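Local atomic coordinates of amidase, hydantoinase/carbamoylase family (Burkholderia vietnamiensis, PDB entry 5I4M), a protein that probably hydrolyses N-carbamoyl-L-amino acids as a two-zinc amidase of the peptidase M20 family. Residues M37-I42 / R63-G68; A357-A362 / A418-H423. One frame throughout, in Å; residues are numbered along the deposited sequence.

Overall arrangement
Contact 1 (37-42 with 63-68) and contact 2 (357-362 with 418-423) are two separate helix-packing sites, formed one after the other along the chain. Their centres lie 25 Å apart, and their nearest atoms are about 13 Å from each other. Helix 117-132 bridges them: its residues Ile117 and Leu121 meet contact 1, while Val126 and Leu130 meet the helix 411-429 side of contact 2. Neither contact contributes a zinc ligand. The side chain of Val39 is about 13 Å from a bound zinc ion and about 11 Å from that of the zinc ligand His104, whereas Val359 is about 11 Å, side chain to side chain, from the zinc ligand His211.

Contact 1: residues M37-I42 / R63-G68; sequences MEVAKI and RDLIVG
Val39 O accepts the N-H of Ile42, with Ile42 N 3.0 Å from Val39 O, closing a type I beta turn that brings Val39 and Ile42 side by side. Arg52 NH1 bonds to Ile42 O and adds a weak hydrogen bond to Val39 O. One methyl of Leu65, CD2, reaches both side chains. Ile42 supplies the nearer contact, its CD1 standing 3.9 Å from Leu65 CD2. Val39 touches more loosely, with CG2 at 4.2 Å from Leu65 CD2. Leu65 extends from its helix with CG opposite the backbone N (chi1 177°), which carries the branch toward Val39, whose CA is 8.2 Å from Leu65 CA. The Ile42 arm is stretched out as well (chi2 177°), ending at CD1. The contact is thus small and wholly apolar.

Beside it, a salt bridge of 2.9 Å joins Glu38 OE2, just before the turn, to Lys41 NZ within it. The ammonium meets the carboxylate from above its plane, 37° out of it.

Val39 rests on Trp69 of helix 57-72 and on Ile117 and Leu121 of helix 117-132, while Ile42 reaches back to Leu58 and Ala61. Ile66 faces Ile117, Val120 and Met87 of strand 85-89. In the zinc-binding part of this M20-family enzyme, with Val39 about 13 Å (side chain to ion) from a bound zinc, the last residues of helix 29-39 and the turn from Val39 to Ile42 are therefore lodged against helix 57-72, with helix 117-132 beside both.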
loop_
_atom_site.group_PDB
_atom_site.type_symbol
_atom_site.label_atom_id
_atom_site.label_comp_id
_atom_site.label_asym_id
_atom_site.label_seq_id
_atom_site.Cartn_x
_atom_site.Cartn_y
_atom_site.Cartn_z
ATOM N N MET A 37 32.710 4.549 1.387
ATOM C CA MET A 37 32.187 4.886 2.703
ATOM C C MET A 37 31.688 6.326 2.746
ATOM O O MET A 37 30.719 6.626 3.451
ATOM C CB MET A 37 33.260 4.647 3.764
ATOM C CG MET A 37 33.794 3.206 3.782
ATOM S SD MET A 37 32.510 1.999 4.199
ATOM C CE MET A 37 32.167 1.282 2.595
ATOM N N GLU A 38 32.333 7.220 1.998
ATOM C CA GLU A 38 31.935 8.624 2.002
ATOM C C GLU A 38 30.591 8.813 1.297
ATOM O O GLU A 38 29.682 9.452 1.833
ATOM C CB GLU A 38 33.032 9.456 1.337
ATOM C CG GLU A 38 33.020 10.903 1.691
ATOM C CD GLU A 38 33.307 11.144 3.164
ATOM O OE1 GLU A 38 34.235 10.510 3.720
ATOM O OE2 GLU A 38 32.593 11.965 3.765
ATOM N N VAL A 39 30.438 8.245 0.100
ATOM C CA VAL A 39 29.155 8.371 -0.591
ATOM C C VAL A 39 28.044 7.611 0.137
ATOM O O VAL A 39 26.866 7.987 0.051
ATOM C CB VAL A 39 29.284 7.906 -2.053
ATOM C CG1 VAL A 39 27.959 8.090 -2.761
ATOM C CG2 VAL A 39 30.358 8.704 -2.754
ATOM N N ALA A 40 28.386 6.559 0.884
ATOM C CA ALA A 40 27.370 5.838 1.648
ATOM C C ALA A 40 26.679 6.716 2.689
ATOM O O ALA A 40 25.599 6.352 3.160
ATOM C CB ALA A 40 27.984 4.619 2.337
ATOM N N LYS A 41 27.284 7.842 3.088
ATOM C CA LYS A 41 26.616 8.742 4.027
ATOM C C LYS A 41 25.405 9.437 3.413
ATOM O O LYS A 41 24.529 9.906 4.150
ATOM C CB LYS A 41 27.589 9.811 4.520
ATOM C CG LYS A 41 28.828 9.269 5.182
ATOM C CD LYS A 41 29.818 10.396 5.437
ATOM C CE LYS A 41 30.959 9.918 6.307
ATOM N NZ LYS A 41 32.009 10.963 6.444
ATOM N N ILE A 42 25.351 9.536 2.087
ATOM C CA ILE A 42 24.322 10.307 1.402
ATOM C C ILE A 42 23.087 9.419 1.290
ATOM O O ILE A 42 23.004 8.556 0.415
ATOM C CB ILE A 42 24.804 10.798 0.037
ATOM C CG1 ILE A 42 26.075 11.636 0.218
ATOM C CG2 ILE A 42 23.700 11.597 -0.676
ATOM C CD1 ILE A 42 26.662 12.110 -1.101
ATOM N N ARG A 63 25.520 12.911 -7.060
ATOM C CA ARG A 63 25.993 13.398 -8.354
ATOM C C ARG A 63 26.927 14.591 -8.194
ATOM O O ARG A 63 28.032 14.609 -8.755
ATOM C CB ARG A 63 24.801 13.787 -9.232
ATOM C CG ARG A 63 23.924 12.628 -9.673
ATOM C CD ARG A 63 22.527 13.140 -10.066
ATOM N NE ARG A 63 21.815 12.097 -10.792
ATOM C CZ ARG A 63 21.720 12.017 -12.117
ATOM N NH1 ARG A 63 22.257 12.957 -12.897
ATOM N NH2 ARG A 63 21.068 10.995 -12.663
ATOM N N ASP A 64 26.482 15.620 -7.459
ATOM C CA ASP A 64 27.313 16.808 -7.269
ATOM C C ASP A 64 28.677 16.444 -6.698
ATOM O O ASP A 64 29.712 16.976 -7.129
ATOM C CB ASP A 64 26.626 17.801 -6.326
ATOM C CG ASP A 64 25.390 18.456 -6.920
ATOM O OD1 ASP A 64 25.115 18.312 -8.132
ATOM O OD2 ASP A 64 24.696 19.157 -6.148
ATOM N N LEU A 65 28.694 15.560 -5.705
ATOM C CA LEU A 65 29.936 15.232 -5.017
ATOM C C LEU A 65 30.907 14.548 -5.962
ATOM O O LEU A 65 32.087 14.919 -6.045
ATOM C CB LEU A 65 29.634 14.343 -3.813
ATOM C CG LEU A 65 30.836 13.843 -2.999
ATOM C CD1 LEU A 65 31.578 14.989 -2.326
ATOM C CD2 LEU A 65 30.384 12.831 -1.957
ATOM N N ILE A 66 30.408 13.571 -6.715
ATOM C CA ILE A 66 31.255 12.801 -7.616
ATOM C C ILE A 66 31.726 13.662 -8.782
ATOM O O ILE A 66 32.895 13.597 -9.180
ATOM C CB ILE A 66 30.491 11.546 -8.072
ATOM C CG1 ILE A 66 30.200 10.670 -6.846
ATOM C CG2 ILE A 66 31.285 10.777 -9.128
ATOM C CD1 ILE A 66 29.138 9.605 -7.061
ATOM N N VAL A 67 30.837 14.493 -9.337
ATOM C CA VAL A 67 31.255 15.441 -10.373
ATOM C C VAL A 67 32.400 16.317 -9.874
ATOM O O VAL A 67 33.380 16.554 -10.594
ATOM C CB VAL A 67 30.054 16.284 -10.845
ATOM C CG1 VAL A 67 30.519 17.527 -11.589
ATOM C CG2 VAL A 67 29.143 15.431 -11.729
ATOM N N GLY A 68 32.303 16.807 -8.636
ATOM C CA GLY A 68 33.397 17.601 -8.085
ATOM C C GLY A 68 34.703 16.830 -8.008
ATOM O O GLY A 68 35.771 17.357 -8.345
#

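Contact 2: residues A357-A362 / A418-H423; sequences AAVRAA and ANVLLH
Ala362 CB sits among Val420 O, Val420 CG1 and His423 CB, on residues three apart in the facing helix. The methyl comes closest to the backbone, with Ala362 CB 3.5 Å from Val420 O, and lies 3.8 Å from His423 CB. Its third neighbour is a methyl: Val420 CG1 also stands 3.8 Å from Ala362 CB. The small side chain lets the backbones come close, Ala362 CA being 5.0 Å from Val420 CA. The axes of the two short helical segments approach to 8.3 Å, at an angle of 126° between their N-to-C directions.

Val420 answers with CG1, placed opposite its own backbone N (chi1 170°). This methyl settles over the last turn before Ala362, 3.6 Å from Val359 O, and it meets Val359 CG1 at 3.9 Å. The two valine branches are roughly perpendicular.

Of His423 it is CB that does the touching, while the ring is turned off from Ala362. Its NE2 is hydrogen-bonded to Ile25 O, and its ring meets that of Phe366 with the planes at about 70°. One turn earlier, Asn419 is held at both ends of its amide: OD1 accepts from Val27 N, and ND2 bonds to Tyr368 OH. These bonds tie helix 411-429 to the N-terminal segment and to the loop following helix 353-365.

Beneath the helix pair, Val359 and Val420 share Val393 of strand 390-395, and Val359 and Leu421 share Phe208 of strand 206-212, which carries the zinc ligand His211. Helices 353-365 and 411-429 thus pack obliquely against each other over these two parallel strands, and helix 117-132 flanks helix 411-429, whose Leu421 and Leu422 touch it.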
loop_
_atom_site.group_PDB
_atom_site.type_symbol
_atom_site.label_atom_id
_atom_site.label_comp_id
_atom_site.label_asym_id
_atom_site.label_seq_id
_atom_site.Cartn_x
_atom_site.Cartn_y
_atom_site.Cartn_z
ATOM N N ALA A 357 37.044 -11.376 -23.044
ATOM C CA ALA A 357 38.417 -11.863 -22.983
ATOM C C ALA A 357 39.325 -10.886 -22.247
ATOM O O ALA A 357 40.238 -11.301 -21.522
ATOM C CB ALA A 357 38.943 -12.113 -24.394
ATOM N N ALA A 358 39.093 -9.581 -22.428
ATOM C CA ALA A 358 39.903 -8.577 -21.744
ATOM C C ALA A 358 39.692 -8.635 -20.238
ATOM O O ALA A 358 40.639 -8.436 -19.470
ATOM C CB ALA A 358 39.585 -7.178 -22.274
ATOM N N VAL A 359 38.454 -8.888 -19.804
ATOM C CA VAL A 359 38.157 -9.027 -18.380
ATOM C C VAL A 359 38.839 -10.268 -17.814
ATOM O O VAL A 359 39.473 -10.227 -16.750
ATOM C CB VAL A 359 36.634 -9.065 -18.162
ATOM C CG1 VAL A 359 36.296 -9.421 -16.726
ATOM C CG2 VAL A 359 36.019 -7.719 -18.537
ATOM N N ARG A 360 38.734 -11.388 -18.530
ATOM C CA ARG A 360 39.402 -12.611 -18.103
ATOM C C ARG A 360 40.916 -12.417 -18.042
ATOM O O ARG A 360 41.563 -12.815 -17.064
ATOM C CB ARG A 360 39.024 -13.751 -19.053
ATOM C CG ARG A 360 39.324 -15.143 -18.526
ATOM C CD ARG A 360 38.852 -16.242 -19.506
ATOM N NE ARG A 360 37.395 -16.382 -19.548
ATOM C CZ ARG A 360 36.643 -16.096 -20.608
ATOM N NH1 ARG A 360 37.202 -15.650 -21.729
ATOM N NH2 ARG A 360 35.329 -16.248 -20.550
ATOM N N ALA A 361 41.493 -11.786 -19.072
ATOM C CA ALA A 361 42.935 -11.536 -19.095
ATOM C C ALA A 361 43.367 -10.674 -17.918
ATOM O O ALA A 361 44.434 -10.900 -17.329
ATOM C CB ALA A 361 43.334 -10.869 -20.412
ATOM N N ALA A 362 42.554 -9.678 -17.565
ATOM C CA ALA A 362 42.891 -8.824 -16.432
ATOM C C ALA A 362 42.837 -9.594 -15.123
ATOM O O ALA A 362 43.684 -9.390 -14.244
ATOM C CB ALA A 362 41.961 -7.616 -16.379
ATOM N N ALA A 418 38.178 -3.543 -9.142
ATOM C CA ALA A 418 38.672 -2.301 -9.729
ATOM C C ALA A 418 39.984 -2.510 -10.472
ATOM O O ALA A 418 40.232 -1.838 -11.478
ATOM C CB ALA A 418 38.836 -1.231 -8.642
ATOM N N ASN A 419 40.845 -3.414 -9.990
ATOM C CA ASN A 419 42.049 -3.746 -10.747
ATOM C C ASN A 419 41.699 -4.383 -12.086
ATOM O O ASN A 419 42.326 -4.087 -13.114
ATOM C CB ASN A 419 42.948 -4.667 -9.924
ATOM C CG ASN A 419 43.850 -3.895 -8.979
ATOM O OD1 ASN A 419 44.268 -2.778 -9.285
ATOM N ND2 ASN A 419 44.158 -4.485 -7.828
ATOM N N VAL A 420 40.695 -5.255 -12.099
ATOM C CA VAL A 420 40.307 -5.902 -13.349
ATOM C C VAL A 420 39.690 -4.884 -14.299
ATOM O O VAL A 420 39.992 -4.865 -15.500
ATOM C CB VAL A 420 39.356 -7.073 -13.045
ATOM C CG1 VAL A 420 38.745 -7.617 -14.330
ATOM C CG2 VAL A 420 40.118 -8.165 -12.289
ATOM N N LEU A 421 38.825 -4.014 -13.778
ATOM C CA LEU A 421 38.265 -2.943 -14.598
ATOM C C LEU A 421 39.371 -2.066 -15.172
ATOM O O LEU A 421 39.373 -1.746 -16.364
ATOM C CB LEU A 421 37.296 -2.097 -13.769
ATOM C CG LEU A 421 36.684 -0.910 -14.515
ATOM C CD1 LEU A 421 35.733 -1.420 -15.589
ATOM C CD2 LEU A 421 35.964 0.060 -13.565
ATOM N N LEU A 422 40.320 -1.666 -14.323
ATOM C CA LEU A 422 41.447 -0.849 -14.761
ATOM C C LEU A 422 42.159 -1.467 -15.955
ATOM O O LEU A 422 42.391 -0.799 -16.969
ATOM C CB LEU A 422 42.431 -0.660 -13.602
ATOM C CG LEU A 422 43.766 0.022 -13.911
ATOM C CD1 LEU A 422 43.539 1.441 -14.429
ATOM C CD2 LEU A 422 44.675 0.032 -12.670
ATOM N N HIS A 423 42.521 -2.745 -15.856
ATOM C CA HIS A 423 43.307 -3.317 -16.940
ATOM C C HIS A 423 42.473 -3.677 -18.156
ATOM O O HIS A 423 42.969 -3.569 -19.285
ATOM C CB HIS A 423 44.110 -4.503 -16.432
ATOM C CG HIS A 423 45.393 -4.068 -15.805
ATOM N ND1 HIS A 423 46.563 -3.956 -16.522
ATOM C CD2 HIS A 423 45.663 -3.596 -14.565
ATOM C CE1 HIS A 423 47.517 -3.495 -15.730
ATOM N NE2 HIS A 423 46.997 -3.268 -14.538
#